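Local atomic coordinates of aerobactin synthase IucA (Klebsiella pneumoniae subsp. pneumoniae, PDB entry 5JM8), a protein that probably catalyses an ATP-dependent, NRPS-independent ligation step in the assembly of the siderophore aerobactin, binding ATP together with magnesium. Residues Val54-Glu66 / Phe492-Glu506. Residues are numbered along the deposited sequence; the frame is centred on the assembly and turned at random.
Sequences VAYFSPTQHHRFE and FAVTAALGAAGLDSE
Glu506 at the start of helix 506-521 reaches into the long connection of the beta hairpin formed by strands 49-54 and 64-72, where three hydroxyls meet its carboxylate. From Glu506 CB, 4.0 Å from Pro59 CG, the side chain runs extended; Glu506 CG lies beside Tyr56 OH. Glu506 OE1 takes a short bond of 2.5 Å from Thr60 OG1 on its syn lone pair. Glu506 OE2 accepts twice: Tyr56 OH comes in at 2.6 Å on the anti lone pair, and Ser58 OG approaches from the syn side, 15° out of the carboxylate plane. Bonds to both oxygens would fix the rotation of this buried carboxylate and probably stabilise its negative charge. Ser58 OG also accepts from Thr60 N, an ST turn within the type I turn from Ser58 to Gln61. A chi1 of 176° swings the Tyr56 ring away from its own backbone N and lays it against helix 475-500, with Ala500 CA 3.8 Å from the Tyr56 ring centroid in a CH-pi contact. The loop thus joins the N-terminal sheet to two consecutive helices. Further back, Ala496 CB sits over one face of the His62 ring, offset toward its rim, while His62 ND1 donates nearly in plane to Thr60 OG1 at 3.0 Å.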
ATOM      1  N   VAL A  54     -20.072  39.156 -19.337  1.00 34.65           N
ATOM      2  CA  VAL A  54     -19.538  37.902 -19.858  1.00 31.07           C
ATOM      3  C   VAL A  54     -18.019  37.831 -19.710  1.00 28.34           C
ATOM      4  O   VAL A  54     -17.289  38.613 -20.319  1.00 29.74           O
ATOM      5  CB  VAL A  54     -19.907  37.720 -21.340  1.00 30.87           C
ATOM      6  CG1 VAL A  54     -19.375  36.396 -21.867  1.00 29.77           C
ATOM      7  CG2 VAL A  54     -21.417  37.794 -21.526  1.00 30.41           C
ATOM      8  N   ALA A  55     -17.556  36.882 -18.899  1.00 25.74           N
ATOM      9  CA  ALA A  55     -16.128  36.651 -18.715  1.00 23.40           C
ATOM     10  C   ALA A  55     -15.598  35.701 -19.787  1.00 24.44           C
ATOM     11  O   ALA A  55     -14.479  35.865 -20.274  1.00 29.73           O
ATOM     12  CB  ALA A  55     -15.854  36.093 -17.328  1.00 20.47           C
ATOM     13  N   TYR A  56     -16.411  34.708 -20.141  1.00 20.81           N
ATOM     14  CA  TYR A  56     -16.083  33.790 -21.227  1.00 19.65           C
ATOM     15  C   TYR A  56     -17.313  33.450 -22.056  1.00 19.88           C
ATOM     16  O   TYR A  56     -18.302  32.939 -21.532  1.00 20.98           O
ATOM     17  CB  TYR A  56     -15.463  32.506 -20.680  1.00 18.71           C
ATOM     18  CG  TYR A  56     -15.175  31.471 -21.746  1.00 22.11           C
ATOM     19  CD1 TYR A  56     -14.127  31.642 -22.640  1.00 21.39           C
ATOM     20  CD2 TYR A  56     -15.948  30.321 -21.854  1.00 21.00           C
ATOM     21  CE1 TYR A  56     -13.859  30.700 -23.614  1.00 21.50           C
ATOM     22  CE2 TYR A  56     -15.683  29.372 -22.826  1.00 17.84           C
ATOM     23  CZ  TYR A  56     -14.640  29.567 -23.702  1.00 21.96           C
ATOM     24  OH  TYR A  56     -14.374  28.631 -24.671  1.00 17.74           O
ATOM     25  N   PHE A  57     -17.239  33.739 -23.352  1.00 20.19           N
ATOM     26  CA  PHE A  57     -18.304  33.385 -24.279  1.00 21.13           C
ATOM     27  C   PHE A  57     -17.964  32.086 -24.999  1.00 23.85           C
ATOM     28  O   PHE A  57     -16.892  31.950 -25.585  1.00 27.21           O
ATOM     29  CB  PHE A  57     -18.539  34.503 -25.294  1.00 24.67           C
ATOM     30  CG  PHE A  57     -19.674  34.229 -26.234  1.00 30.28           C
ATOM     31  CD1 PHE A  57     -20.979  34.516 -25.868  1.00 30.97           C
ATOM     32  CD2 PHE A  57     -19.440  33.671 -27.479  1.00 33.99           C
ATOM     33  CE1 PHE A  57     -22.029  34.256 -26.729  1.00 30.74           C
ATOM     34  CE2 PHE A  57     -20.486  33.412 -28.345  1.00 34.71           C
ATOM     35  CZ  PHE A  57     -21.782  33.705 -27.968  1.00 32.94           C
ATOM     36  N   SER A  58     -18.898  31.142 -24.947  1.00 25.70           N
ATOM     37  CA  SER A  58     -18.706  29.809 -25.498  1.00 20.49           C
ATOM     38  C   SER A  58     -19.626  29.554 -26.686  1.00 21.29           C
ATOM     39  O   SER A  58     -20.834  29.782 -26.594  1.00 21.76           O
ATOM     40  CB  SER A  58     -18.962  28.754 -24.424  1.00 19.83           C
ATOM     41  OG  SER A  58     -19.115  27.469 -24.998  1.00 21.76           O
ATOM     42  N   PRO A  59     -19.063  29.072 -27.807  1.00 22.05           N
ATOM     43  CA  PRO A  59     -19.926  28.681 -28.928  1.00 24.83           C
ATOM     44  C   PRO A  59     -20.684  27.386 -28.667  1.00 29.34           C
ATOM     45  O   PRO A  59     -21.438  26.935 -29.529  1.00 34.52           O
ATOM     46  CB  PRO A  59     -18.943  28.509 -30.087  1.00 23.44           C
ATOM     47  CG  PRO A  59     -17.643  28.216 -29.445  1.00 20.60           C
ATOM     48  CD  PRO A  59     -17.634  28.979 -28.160  1.00 19.68           C
ATOM     49  N   THR A  60     -20.473  26.798 -27.494  1.00 25.21           N
ATOM     50  CA  THR A  60     -21.233  25.633 -27.061  1.00 23.57           C
ATOM     51  C   THR A  60     -22.019  25.973 -25.798  1.00 27.43           C
ATOM     52  O   THR A  60     -22.446  25.087 -25.062  1.00 32.78           O
ATOM     53  CB  THR A  60     -20.315  24.425 -26.799  1.00 19.66           C
ATOM     54  OG1 THR A  60     -19.231  24.817 -25.948  1.00 21.82           O
ATOM     55  CG2 THR A  60     -19.759  23.891 -28.107  1.00 18.70           C
ATOM     56  N   GLN A  61     -22.203  27.270 -25.566  1.00 28.12           N
ATOM     57  CA  GLN A  61     -23.023  27.781 -24.467  1.00 22.99           C
ATOM     58  C   GLN A  61     -22.497  27.425 -23.070  1.00 19.74           C
ATOM     59  O   GLN A  61     -23.228  27.541 -22.086  1.00 19.54           O
ATOM     60  CB  GLN A  61     -24.464  27.283 -24.608  1.00 21.87           C
ATOM     61  CG  GLN A  61     -25.183  27.799 -25.850  1.00 24.61           C
ATOM     62  CD  GLN A  61     -25.063  26.875 -27.052  1.00 26.16           C
ATOM     63  OE1 GLN A  61     -25.141  25.653 -26.929  1.00 29.02           O
ATOM     64  NE2 GLN A  61     -24.888  27.466 -28.228  1.00 24.17           N
ATOM     65  N   HIS A  62     -21.241  26.995 -22.979  1.00 19.26           N
ATOM     66  CA  HIS A  62     -20.581  26.868 -21.682  1.00 18.47           C
ATOM     67  C   HIS A  62     -20.068  28.240 -21.241  1.00 20.22           C
ATOM     68  O   HIS A  62     -18.865  28.431 -21.057  1.00 23.29           O
ATOM     69  CB  HIS A  62     -19.420  25.866 -21.735  1.00 17.79           C
ATOM     70  CG  HIS A  62     -19.845  24.442 -21.936  1.00 19.83           C
ATOM     71  ND1 HIS A  62     -20.033  23.890 -23.185  1.00 21.50           N
ATOM     72  CD2 HIS A  62     -20.100  23.454 -21.046  1.00 17.65           C
ATOM     73  CE1 HIS A  62     -20.393  22.625 -23.055  1.00 20.58           C
ATOM     74  NE2 HIS A  62     -20.442  22.335 -21.768  1.00 18.88           N
ATOM     75  N   HIS A  63     -20.982  29.193 -21.080  1.00 18.67           N
ATOM     76  CA  HIS A  63     -20.611  30.566 -20.748  1.00 21.08           C
ATOM     77  C   HIS A  63     -20.195  30.721 -19.291  1.00 21.36           C
ATOM     78  O   HIS A  63     -20.594  29.936 -18.431  1.00 18.29           O
ATOM     79  CB  HIS A  63     -21.771  31.525 -21.030  1.00 26.14           C
ATOM     80  CG  HIS A  63     -22.291  31.454 -22.430  1.00 28.06           C
ATOM     81  ND1 HIS A  63     -21.532  31.804 -23.526  1.00 26.57           N
ATOM     82  CD2 HIS A  63     -23.499  31.083 -22.913  1.00 27.26           C
ATOM     83  CE1 HIS A  63     -22.246  31.643 -24.624  1.00 25.61           C
ATOM     84  NE2 HIS A  63     -23.446  31.208 -24.280  1.00 25.89           N
ATOM     85  N   ARG A  64     -19.398  31.754 -19.032  1.00 20.76           N
ATOM     86  CA  ARG A  64     -19.063  32.161 -17.675  1.00 21.39           C
ATOM     87  C   ARG A  64     -19.463  33.621 -17.489  1.00 21.17           C
ATOM     88  O   ARG A  64     -18.881  34.516 -18.106  1.00 20.94           O
ATOM     89  CB  ARG A  64     -17.569  31.967 -17.393  1.00 22.19           C
ATOM     90  CG  ARG A  64     -17.169  32.280 -15.950  1.00 22.60           C
ATOM     91  CD  ARG A  64     -15.704  31.958 -15.654  1.00 23.69           C
ATOM     92  NE  ARG A  64     -14.777  32.819 -16.391  1.00 26.38           N
ATOM     93  CZ  ARG A  64     -14.125  32.468 -17.498  1.00 29.84           C
ATOM     94  NH1 ARG A  64     -13.311  33.338 -18.082  1.00 35.19           N
ATOM     95  NH2 ARG A  64     -14.275  31.258 -18.029  1.00 29.06           N
ATOM     96  N   PHE A  65     -20.474  33.849 -16.655  1.00 19.74           N
ATOM     97  CA  PHE A  65     -20.924  35.199 -16.338  1.00 21.09           C
ATOM     98  C   PHE A  65     -20.264  35.715 -15.064  1.00 26.54           C
ATOM     99  O   PHE A  65     -20.038  34.961 -14.114  1.00 27.19           O
ATOM    100  CB  PHE A  65     -22.449  35.244 -16.174  1.00 22.18           C
ATOM    101  CG  PHE A  65     -23.218  34.952 -17.435  1.00 21.23           C
ATOM    102  CD1 PHE A  65     -22.622  35.052 -18.682  1.00 25.18           C
ATOM    103  CD2 PHE A  65     -24.549  34.578 -17.367  1.00 24.46           C
ATOM    104  CE1 PHE A  65     -23.340  34.780 -19.833  1.00 21.64           C
ATOM    105  CE2 PHE A  65     -25.271  34.307 -18.513  1.00 22.52           C
ATOM    106  CZ  PHE A  65     -24.665  34.407 -19.747  1.00 21.89           C
ATOM    107  N   GLU A  66     -19.957  37.009 -15.057  1.00 32.30           N
ATOM    108  CA  GLU A  66     -19.494  37.695 -13.859  1.00 35.12           C
ATOM    109  C   GLU A  66     -20.695  38.318 -13.152  1.00 36.42           C
ATOM    110  O   GLU A  66     -21.489  39.025 -13.770  1.00 41.18           O
ATOM    111  CB  GLU A  66     -18.453  38.760 -14.213  1.00 38.92           C
ATOM    112  CG  GLU A  66     -17.944  39.554 -13.022  1.00 46.98           C
ATOM    113  CD  GLU A  66     -16.829  40.514 -13.391  1.00 56.33           C
ATOM    114  OE1 GLU A  66     -16.332  40.444 -14.537  1.00 59.98           O
ATOM    115  OE2 GLU A  66     -16.449  41.342 -12.535  1.00 60.61           O
ATOM    116  N   PHE A 492     -18.080  18.215 -26.234  1.00 18.75           N
ATOM    117  CA  PHE A 492     -17.993  19.670 -26.227  1.00 17.97           C
ATOM    118  C   PHE A 492     -17.740  20.206 -24.817  1.00 19.41           C
ATOM    119  O   PHE A 492     -17.281  21.334 -24.657  1.00 22.20           O
ATOM    120  CB  PHE A 492     -19.264  20.292 -26.815  1.00 21.06           C
ATOM    121  CG  PHE A 492     -19.454  20.024 -28.292  1.00 26.77           C
ATOM    122  CD1 PHE A 492     -18.406  19.563 -29.077  1.00 29.49           C
ATOM    123  CD2 PHE A 492     -20.683  20.238 -28.893  1.00 28.24           C
ATOM    124  CE1 PHE A 492     -18.586  19.320 -30.429  1.00 30.21           C
ATOM    125  CE2 PHE A 492     -20.866  19.994 -30.244  1.00 27.74           C
ATOM    126  CZ  PHE A 492     -19.818  19.536 -31.009  1.00 28.14           C
ATOM    127  N   ALA A 493     -18.025  19.398 -23.798  1.00 17.84           N
ATOM    128  CA  ALA A 493     -17.701  19.778 -22.428  1.00 16.14           C
ATOM    129  C   ALA A 493     -16.194  19.715 -22.230  1.00 16.74           C
ATOM    130  O   ALA A 493     -15.620  20.494 -21.470  1.00 17.48           O
ATOM    131  CB  ALA A 493     -18.405  18.879 -21.435  1.00 15.95           C
ATOM    132  N   VAL A 494     -15.559  18.780 -22.930  1.00 16.43           N
ATOM    133  CA  VAL A 494     -14.109  18.653 -22.903  1.00 16.48           C
ATOM    134  C   VAL A 494     -13.468  19.858 -23.588  1.00 19.89           C
ATOM    135  O   VAL A 494     -12.590  20.507 -23.022  1.00 23.82           O
ATOM    136  CB  VAL A 494     -13.645  17.343 -23.586  1.00 15.57           C
ATOM    137  CG1 VAL A 494     -12.132  17.303 -23.734  1.00 13.92           C
ATOM    138  CG2 VAL A 494     -14.137  16.139 -22.803  1.00 13.99           C
ATOM    139  N   THR A 495     -13.915  20.157 -24.803  1.00 18.79           N
ATOM    140  CA  THR A 495     -13.352  21.263 -25.570  1.00 18.81           C
ATOM    141  C   THR A 495     -13.648  22.604 -24.899  1.00 20.34           C
ATOM    142  O   THR A 495     -12.824  23.518 -24.932  1.00 20.45           O
ATOM    143  CB  THR A 495     -13.897  21.283 -27.015  1.00 19.93           C
ATOM    144  OG1 THR A 495     -15.317  21.470 -26.997  1.00 21.75           O
ATOM    145  CG2 THR A 495     -13.575  19.980 -27.729  1.00 20.24           C
ATOM    146  N   ALA A 496     -14.822  22.711 -24.283  1.00 24.45           N
ATOM    147  CA  ALA A 496     -15.235  23.939 -23.607  1.00 20.27           C
ATOM    148  C   ALA A 496     -14.406  24.205 -22.357  1.00 17.39           C
ATOM    149  O   ALA A 496     -14.011  25.339 -22.099  1.00 15.69           O
ATOM    150  CB  ALA A 496     -16.708  23.870 -23.247  1.00 21.34           C
ATOM    151  N   ALA A 497     -14.159  23.155 -21.580  1.00 14.94           N
ATOM    152  CA  ALA A 497     -13.334  23.265 -20.383  1.00 15.59           C
ATOM    153  C   ALA A 497     -11.942  23.772 -20.736  1.00 14.49           C
ATOM    154  O   ALA A 497     -11.396  24.641 -20.063  1.00 19.01           O
ATOM    155  CB  ALA A 497     -13.246  21.925 -19.682  1.00 14.01           C
ATOM    156  N   LEU A 498     -11.377  23.220 -21.802  1.00 16.01           N
ATOM    157  CA  LEU A 498     -10.042  23.594 -22.245  1.00 15.79           C
ATOM    158  C   LEU A 498     -10.046  24.983 -22.869  1.00 16.30           C
ATOM    159  O   LEU A 498      -9.075  25.731 -22.749  1.00 16.41           O
ATOM    160  CB  LEU A 498      -9.513  22.562 -23.239  1.00 15.25           C
ATOM    161  CG  LEU A 498      -9.377  21.155 -22.653  1.00 14.17           C
ATOM    162  CD1 LEU A 498      -9.264  20.119 -23.754  1.00 14.18           C
ATOM    163  CD2 LEU A 498      -8.181  21.081 -21.714  1.00 13.78           C
ATOM    164  N   GLY A 499     -11.142  25.321 -23.540  1.00 19.20           N
ATOM    165  CA  GLY A 499     -11.309  26.648 -24.098  1.00 19.31           C
ATOM    166  C   GLY A 499     -11.419  27.700 -23.015  1.00 19.16           C
ATOM    167  O   GLY A 499     -10.835  28.779 -23.121  1.00 22.57           O
ATOM    168  N   ALA A 500     -12.166  27.379 -21.963  1.00 16.98           N
ATOM    169  CA  ALA A 500     -12.383  28.312 -20.866  1.00 16.19           C
ATOM    170  C   ALA A 500     -11.086  28.595 -20.117  1.00 16.53           C
ATOM    171  O   ALA A 500     -10.912  29.671 -19.547  1.00 19.69           O
ATOM    172  CB  ALA A 500     -13.428  27.768 -19.921  1.00 15.98           C
ATOM    173  N   ALA A 501     -10.177  27.625 -20.130  1.00 16.94           N
ATOM    174  CA  ALA A 501      -8.887  27.764 -19.460  1.00 18.10           C
ATOM    175  C   ALA A 501      -7.868  28.475 -20.349  1.00 18.58           C
ATOM    176  O   ALA A 501      -6.759  28.783 -19.912  1.00 22.87           O
ATOM    177  CB  ALA A 501      -8.359  26.399 -19.047  1.00 14.59           C
ATOM    178  N   GLY A 502      -8.242  28.725 -21.597  1.00 20.00           N
ATOM    179  CA  GLY A 502      -7.384  29.455 -22.512  1.00 18.94           C
ATOM    180  C   GLY A 502      -6.221  28.638 -23.047  1.00 17.69           C
ATOM    181  O   GLY A 502      -5.181  29.192 -23.407  1.00 19.00           O
ATOM    182  N   LEU A 503      -6.392  27.319 -23.103  1.00 15.71           N
ATOM    183  CA  LEU A 503      -5.375  26.435 -23.664  1.00 15.69           C
ATOM    184  C   LEU A 503      -5.443  26.439 -25.189  1.00 16.62           C
ATOM    185  O   LEU A 503      -4.419  26.350 -25.867  1.00 16.61           O
ATOM    186  CB  LEU A 503      -5.547  25.014 -23.123  1.00 15.95           C
ATOM    187  CG  LEU A 503      -5.365  24.860 -21.609  1.00 17.45           C
ATOM    188  CD1 LEU A 503      -5.656  23.440 -21.159  1.00 14.58           C
ATOM    189  CD2 LEU A 503      -3.964  25.269 -21.191  1.00 20.71           C
ATOM    190  N   ASP A 504      -6.659  26.542 -25.715  1.00 16.85           N
ATOM    191  CA  ASP A 504      -6.889  26.699 -27.148  1.00 16.41           C
ATOM    192  C   ASP A 504      -8.375  26.970 -27.351  1.00 16.74           C
ATOM    193  O   ASP A 504      -9.190  26.581 -26.522  1.00 16.45           O
ATOM    194  CB  ASP A 504      -6.452  25.454 -27.930  1.00 19.36           C
ATOM    195  CG  ASP A 504      -6.348  25.704 -29.428  1.00 25.28           C
ATOM    196  OD1 ASP A 504      -6.450  26.874 -29.857  1.00 27.96           O
ATOM    197  OD2 ASP A 504      -6.149  24.726 -30.178  1.00 27.75           O
ATOM    198  N   SER A 505      -8.731  27.641 -28.441  1.00 17.40           N
ATOM    199  CA  SER A 505     -10.129  27.982 -28.701  1.00 17.82           C
ATOM    200  C   SER A 505     -10.974  26.718 -28.870  1.00 17.55           C
ATOM    201  O   SER A 505     -10.463  25.685 -29.294  1.00 17.57           O
ATOM    202  CB  SER A 505     -10.239  28.866 -29.946  1.00 18.63           C
ATOM    203  OG  SER A 505      -9.649  28.240 -31.068  1.00 18.71           O
ATOM    204  N   GLU A 506     -12.257  26.795 -28.521  1.00 18.12           N
ATOM    205  CA  GLU A 506     -13.166  25.676 -28.755  1.00 17.59           C
ATOM    206  C   GLU A 506     -13.221  25.374 -30.243  1.00 19.70           C
ATOM    207  O   GLU A 506     -13.252  24.213 -30.650  1.00 21.09           O
ATOM    208  CB  GLU A 506     -14.572  25.978 -28.233  1.00 17.83           C
ATOM    209  CG  GLU A 506     -14.638  26.251 -26.742  1.00 17.43           C
ATOM    210  CD  GLU A 506     -16.059  26.275 -26.202  1.00 17.62           C
ATOM    211  OE1 GLU A 506     -16.895  25.477 -26.676  1.00 17.75           O
ATOM    212  OE2 GLU A 506     -16.337  27.097 -25.303  1.00 17.69           O
TER